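ATP synthase subunit s, mitochondrial (Bos taurus, PDB 3E4G) regulates mitochondrial ATP synthase, being needed for its proton conduction and aiding energy-driven ATP synthesis by blocking a proton leak through an alternative exit pathway. Local coordinates at residues Q85-I90 with K114-M119; S71-I76 with H96-G101. The protein carries 1 engineered substitution. All blocks are in the same frame, centred on the assembly; numbering follows the deposited sequence.

Interaction 1: Q85-I90 with K114-M119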
loop_
_atom_site.group_PDB
_atom_site.type_symbol
_atom_site.label_atom_id
_atom_site.label_comp_id
_atom_site.label_asym_id
_atom_site.label_seq_id
_atom_site.Cartn_x
_atom_site.Cartn_y
_atom_site.Cartn_z
ATOM N N GLN A 85 6.090 -0.916 11.202
ATOM C CA GLN A 85 7.489 -0.477 11.185
ATOM C C GLN A 85 8.343 -1.111 10.125
ATOM O O GLN A 85 9.470 -0.617 9.881
ATOM C CB GLN A 85 8.139 -0.755 12.576
ATOM C CG GLN A 85 7.320 -0.182 13.755
ATOM C CD GLN A 85 7.172 1.286 13.663
ATOM O OE1 GLN A 85 8.154 2.018 13.433
ATOM N NE2 GLN A 85 5.933 1.760 13.777
ATOM N N TYR A 86 7.897 -2.190 9.492
ATOM C CA TYR A 86 8.809 -3.027 8.708
ATOM C C TYR A 86 8.302 -3.316 7.305
ATOM O O TYR A 86 8.770 -4.267 6.644
ATOM C CB TYR A 86 9.118 -4.342 9.448
ATOM C CG TYR A 86 9.471 -4.141 10.888
ATOM C CD1 TYR A 86 10.750 -3.673 11.279
ATOM C CD2 TYR A 86 8.542 -4.415 11.856
ATOM C CE1 TYR A 86 11.060 -3.507 12.612
ATOM C CE2 TYR A 86 8.874 -4.300 13.235
ATOM C CZ TYR A 86 10.157 -3.883 13.572
ATOM O OH TYR A 86 10.518 -3.757 14.911
ATOM N N VAL A 87 7.351 -2.523 6.789
ATOM C CA VAL A 87 6.809 -2.781 5.425
ATOM C C VAL A 87 7.808 -2.350 4.374
ATOM O O VAL A 87 8.192 -1.179 4.299
ATOM C CB VAL A 87 5.457 -2.060 5.258
ATOM C CG1 VAL A 87 4.944 -2.325 3.823
ATOM C CG2 VAL A 87 4.457 -2.473 6.307
ATOM N N GLU A 88 8.202 -3.296 3.541
ATOM C CA GLU A 88 9.203 -3.052 2.529
ATOM C C GLU A 88 8.685 -3.071 1.095
ATOM O O GLU A 88 9.311 -2.460 0.224
ATOM C CB GLU A 88 10.352 -4.098 2.651
ATOM C CG GLU A 88 11.050 -3.923 3.956
ATOM C CD GLU A 88 12.127 -4.893 4.236
ATOM O OE1 GLU A 88 12.265 -5.918 3.561
ATOM O OE2 GLU A 88 12.789 -4.745 5.315
ATOM N N LYS A 89 7.600 -3.807 0.837
ATOM C CA LYS A 89 7.063 -4.023 -0.503
ATOM C C LYS A 89 5.564 -3.793 -0.475
ATOM O O LYS A 89 4.861 -4.379 0.360
ATOM C CB LYS A 89 7.317 -5.457 -0.975
ATOM C CG LYS A 89 8.776 -5.839 -1.150
ATOM C CD LYS A 89 8.931 -7.337 -1.455
ATOM C CE LYS A 89 10.251 -7.703 -1.979
ATOM N NZ LYS A 89 10.489 -9.164 -2.091
ATOM N N ILE A 90 5.065 -2.969 -1.423
ATOM C CA ILE A 90 3.629 -2.804 -1.613
ATOM C C ILE A 90 3.318 -2.902 -3.084
ATOM O O ILE A 90 3.908 -2.214 -3.916
ATOM C CB ILE A 90 3.120 -1.438 -1.079
ATOM C CG1 ILE A 90 3.374 -1.315 0.424
ATOM C CG2 ILE A 90 1.615 -1.265 -1.410
ATOM C CD1 ILE A 90 3.004 0.063 0.985
ATOM N N LYS A 114 10.693 5.346 6.109
ATOM C CA LYS A 114 11.910 4.681 6.610
ATOM C C LYS A 114 12.105 3.308 6.069
ATOM O O LYS A 114 13.253 2.889 5.854
ATOM C CB LYS A 114 11.868 4.640 8.162
ATOM C CG LYS A 114 11.969 6.009 8.788
ATOM C CD LYS A 114 11.383 6.014 10.193
ATOM C CE LYS A 114 11.417 7.398 10.835
ATOM N NZ LYS A 114 10.777 7.392 12.122
ATOM N N SER A 115 11.032 2.547 5.852
ATOM C CA SER A 115 11.165 1.109 5.541
ATOM C C SER A 115 10.965 0.771 4.072
ATOM O O SER A 115 11.459 -0.288 3.631
ATOM C CB SER A 115 10.155 0.320 6.346
ATOM O OG SER A 115 8.834 0.722 6.069
ATOM N N MET A 116 10.232 1.573 3.297
ATOM C CA MET A 116 9.807 1.142 1.970
ATOM C C MET A 116 10.955 1.029 1.002
ATOM O O MET A 116 11.749 1.966 0.804
ATOM C CB MET A 116 8.754 2.117 1.440
ATOM C CG MET A 116 7.368 1.778 1.965
ATOM S SD MET A 116 6.694 0.231 1.318
ATOM C CE MET A 116 6.456 0.689 -0.415
ATOM N N LEU A 117 10.981 -0.109 0.318
ATOM C CA LEU A 117 11.995 -0.439 -0.700
ATOM C C LEU A 117 11.426 -0.600 -2.116
ATOM O O LEU A 117 12.135 -0.325 -3.077
ATOM C CB LEU A 117 12.763 -1.724 -0.325
ATOM C CG LEU A 117 13.396 -1.711 1.067
ATOM C CD1 LEU A 117 14.076 -3.061 1.323
ATOM C CD2 LEU A 117 14.431 -0.554 1.162
ATOM N N GLU A 118 10.205 -1.126 -2.220
ATOM C CA GLU A 118 9.672 -1.534 -3.522
ATOM C C GLU A 118 8.174 -1.197 -3.570
ATOM O O GLU A 118 7.438 -1.553 -2.645
ATOM C CB GLU A 118 9.837 -3.047 -3.687
ATOM C CG GLU A 118 9.008 -3.740 -4.766
ATOM C CD GLU A 118 9.202 -5.218 -4.847
ATOM O OE1 GLU A 118 10.410 -5.617 -4.910
ATOM O OE2 GLU A 118 8.172 -5.911 -4.851
ATOM N N MET A 119 7.753 -0.581 -4.667
ATOM C CA MET A 119 6.306 -0.411 -4.861
ATOM C C MET A 119 5.954 -0.625 -6.303
ATOM O O MET A 119 6.732 -0.360 -7.216
ATOM C CB MET A 119 5.889 0.975 -4.372
ATOM C CG MET A 119 4.462 1.191 -4.314
ATOM S SD MET A 119 4.113 2.714 -3.386
ATOM C CE MET A 119 2.354 2.507 -3.290
HETATM O O HOH W 1 6.710 0.157 7.652
HETATM O O HOH W 2 13.639 -1.382 4.953
#
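With OG of S115 tucked between its backbone N and carbonyl carbon (chi1 59°), the hydroxyl reaches across to V87, while a chain folded at chi2 and chi3 (both -68°) swings the thioether of M116 back toward V87 and I90. S115 OG donates to V87 O at 2.7 Å, tilted out of the carbonyl plane, and receives a bond from a water that accepts from V87 N; N111 O also lies in hydrogen-bonding reach of OG, so the proton may be shared. The hydroxyl thus spans both backbone polar atoms of V87, one through solvent.

Next comes a fork: L117 N and E118 N both donate to E88 O, each at 2.9 Å, the second nearly along the C=O axis. This second arm opens the parallel ladder, continued by I90 N to E118 O at 3.0 Å. Sulfur and methyl of M116 lie crosswise to I90, SD 3.7 Å from I90 CD1. In the conformer given, the extended K89 lays its methylenes across the E118 carboxylate, whose OE1 bonds to a TRS molecule, probably from the crystallisation liquor.

Such ladders build the sheet of a leucine-rich repeat protein. Strands 89-93 and 118-122 begin pairing just after helix 110-115 ends; strand 63-69 pairs on the other side through K89 with Q64 and I66, and touches V87. On the far flank, Y143 and L144 of strand 143-147 touch E118 and M119.

Interaction 2: S71-I76 with H96-G101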
loop_
_atom_site.group_PDB
_atom_site.type_symbol
_atom_site.label_atom_id
_atom_site.label_comp_id
_atom_site.label_asym_id
_atom_site.label_seq_id
_atom_site.Cartn_x
_atom_site.Cartn_y
_atom_site.Cartn_z
ATOM N N SER A 71 -8.757 -5.307 -4.869
ATOM C CA SER A 71 -9.040 -5.012 -3.468
ATOM C C SER A 71 -9.880 -3.746 -3.366
ATOM O O SER A 71 -9.772 -2.835 -4.204
ATOM C CB SER A 71 -7.723 -4.846 -2.741
ATOM O OG SER A 71 -7.863 -4.378 -1.416
ATOM N N CYS A 72 -10.650 -3.642 -2.280
ATOM C CA CYS A 72 -11.484 -2.431 -2.019
ATOM C C CYS A 72 -10.858 -1.479 -1.066
ATOM O O CYS A 72 -11.560 -0.554 -0.584
ATOM C CB CYS A 72 -12.918 -2.870 -1.551
ATOM S SG CYS A 72 -12.931 -3.649 0.068
ATOM N N ILE A 73 -9.554 -1.563 -0.811
ATOM C CA ILE A 73 -8.908 -0.587 0.063
ATOM C C ILE A 73 -9.018 0.805 -0.547
ATOM O O ILE A 73 -8.958 1.039 -1.753
ATOM C CB ILE A 73 -7.454 -0.964 0.362
ATOM C CG1 ILE A 73 -6.597 -1.060 -0.922
ATOM C CG2 ILE A 73 -7.395 -2.221 1.212
ATOM C CD1 ILE A 73 -5.121 -1.456 -0.577
ATOM N N MET A 74 -9.134 1.786 0.383
ATOM C CA MET A 74 -9.208 3.219 -0.043
ATOM C C MET A 74 -8.934 4.104 1.101
ATOM O O MET A 74 -9.306 3.795 2.223
ATOM C CB MET A 74 -10.365 3.528 -0.767
ATOM C CG MET A 74 -11.397 3.404 0.020
ATOM S SD MET A 74 -12.972 3.799 -0.924
ATOM C CE MET A 74 -12.549 5.212 -1.873
ATOM N N SER A 75 -8.449 5.285 0.815
ATOM C CA SER A 75 -8.396 6.441 1.660
ATOM C C SER A 75 -8.074 6.161 3.094
ATOM O O SER A 75 -6.908 5.809 3.451
ATOM C CB SER A 75 -9.673 7.332 1.422
ATOM O OG SER A 75 -10.837 6.669 1.935
ATOM N N ILE A 76 -9.011 6.425 3.973
ATOM C CA ILE A 76 -8.704 6.358 5.388
ATOM C C ILE A 76 -8.445 4.892 5.814
ATOM O O ILE A 76 -7.917 4.687 6.919
ATOM C CB ILE A 76 -9.612 7.192 6.288
ATOM C CG1 ILE A 76 -10.957 6.586 6.097
ATOM C CG2 ILE A 76 -9.419 8.690 6.045
ATOM C CD1 ILE A 76 -11.320 5.181 5.584
ATOM N N HIS A 96 -9.565 -0.392 -7.637
ATOM C CA HIS A 96 -10.372 0.587 -8.373
ATOM C C HIS A 96 -10.748 1.788 -7.562
ATOM O O HIS A 96 -11.172 2.803 -8.143
ATOM C CB HIS A 96 -11.522 -0.113 -9.029
ATOM C CG HIS A 96 -11.080 -1.216 -9.990
ATOM N ND1 HIS A 96 -10.146 -1.039 -10.971
ATOM C CD2 HIS A 96 -11.377 -2.536 -9.960
ATOM C CE1 HIS A 96 -9.958 -2.202 -11.574
ATOM N NE2 HIS A 96 -10.716 -3.120 -10.998
ATOM N N TYR A 97 -10.625 1.742 -6.243
ATOM C CA TYR A 97 -11.012 2.853 -5.383
ATOM C C TYR A 97 -9.846 3.709 -4.996
ATOM O O TYR A 97 -10.089 4.791 -4.414
ATOM C CB TYR A 97 -11.725 2.352 -4.157
ATOM C CG TYR A 97 -12.952 1.563 -4.441
ATOM C CD1 TYR A 97 -14.128 2.170 -4.532
ATOM C CD2 TYR A 97 -12.939 0.199 -4.408
ATOM C CE1 TYR A 97 -15.294 1.424 -4.809
ATOM C CE2 TYR A 97 -14.032 -0.581 -4.666
ATOM C CZ TYR A 97 -15.184 0.030 -4.886
ATOM O OH TYR A 97 -16.368 -0.665 -5.107
ATOM N N ILE A 98 -8.607 3.286 -5.214
ATOM C CA ILE A 98 -7.375 4.064 -4.884
ATOM C C ILE A 98 -7.418 5.364 -5.668
ATOM O O ILE A 98 -7.821 5.357 -6.864
ATOM C CB ILE A 98 -6.074 3.185 -5.134
ATOM C CG1 ILE A 98 -6.052 2.036 -4.160
ATOM C CG2 ILE A 98 -4.758 4.039 -5.178
ATOM C CD1 ILE A 98 -4.814 1.277 -3.822
ATOM N N GLU A 99 -6.937 6.422 -5.087
ATOM C CA GLU A 99 -6.774 7.708 -5.765
ATOM C C GLU A 99 -5.426 8.343 -5.309
ATOM O O GLU A 99 -4.741 7.845 -4.403
ATOM C CB GLU A 99 -7.948 8.649 -5.404
ATOM C CG GLU A 99 -9.297 8.166 -5.688
ATOM C CD GLU A 99 -10.373 9.104 -5.319
ATOM O OE1 GLU A 99 -10.071 10.236 -4.915
ATOM O OE2 GLU A 99 -11.578 8.737 -5.393
ATOM N N ASP A 100 -5.149 9.487 -5.889
ATOM C CA ASP A 100 -3.957 10.247 -5.507
ATOM C C ASP A 100 -3.904 10.498 -3.998
ATOM O O ASP A 100 -2.824 10.457 -3.408
ATOM C CB ASP A 100 -3.906 11.566 -6.257
ATOM C CG ASP A 100 -3.657 11.412 -7.728
ATOM O OD1 ASP A 100 -3.115 10.365 -8.163
ATOM O OD2 ASP A 100 -3.926 12.419 -8.480
ATOM N N GLY A 101 -5.068 10.780 -3.406
ATOM C CA GLY A 101 -5.058 11.074 -1.976
ATOM C C GLY A 101 -4.592 9.865 -1.133
ATOM O O GLY A 101 -3.999 10.068 -0.063
HETATM O O HOH W 3 -9.347 -0.058 -4.278
HETATM O O HOH W 4 -10.870 -2.879 -6.795
#
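S71 O lies between two waters that lead across to the neighbouring leucine-rich repeat. One water, 2.8 Å from S71 O, donates to it and to I73 O, and accepts from Y97 N at 3.0 Å; the other, held by H96 N, lies 2.8 Å from S71 O and may donate to it. Here the loops of repeats 2 and 3 of the solenoid meet through a water-mediated backbone link, where the sheet uses direct ones.

Around the waters the side chains close in. The Y97 ring has the first water at its edge, in plane, and CE2 of the ring lies 4.0 Å from C72 CB. M74 comes from the same side of the ring plane, nearer CB and CD1: its CG sits between backbone N and carbonyl carbon (chi1 66°), and the bend at chi3 brings CE to 3.6 Å from Y97 O. The sulfur makes a Met-aromatic contact, 4.9 Å from the ring centroid and 47° off the normal, an oblique approach. Replacing Y97 by an alanine would probably leave a gap beside C72 and M74 and deprive the sulfur of its aromatic partner.

On the buried side, I73 and I98, the latter in the conformer given, run side by side, both also touching L92 of strand 89-93. C72 and M74 additionally meet N7 and N11 of helix 2-11, and S71 OG bonds to C34 O close to the magnesium site. Within the loop itself, I73 N returns a weak bond to S71 OG, 3.3 Å long.

How the interactions relate
From the N terminus, the chain passes helix 2-11 and strand 63-69 before reaching 71-76, the first half of interaction 2. It then returns through 85-90, the first half of interaction 1, runs up strand 89-93 to 96-101, which closes interaction 2, and follows helices 100-107 and 110-115 down to 114-119, which closes interaction 1. The two loops therefore cross. Their centres are about 18 Å apart, on opposite sides of the chain's centre, and they do not touch, their nearest atoms being about 7 Å apart. The principle is that of a solenoid: interaction 2 joins repeats beyond the C-terminal ends of strands 63-69 and 89-93, interaction 1 where strands begin.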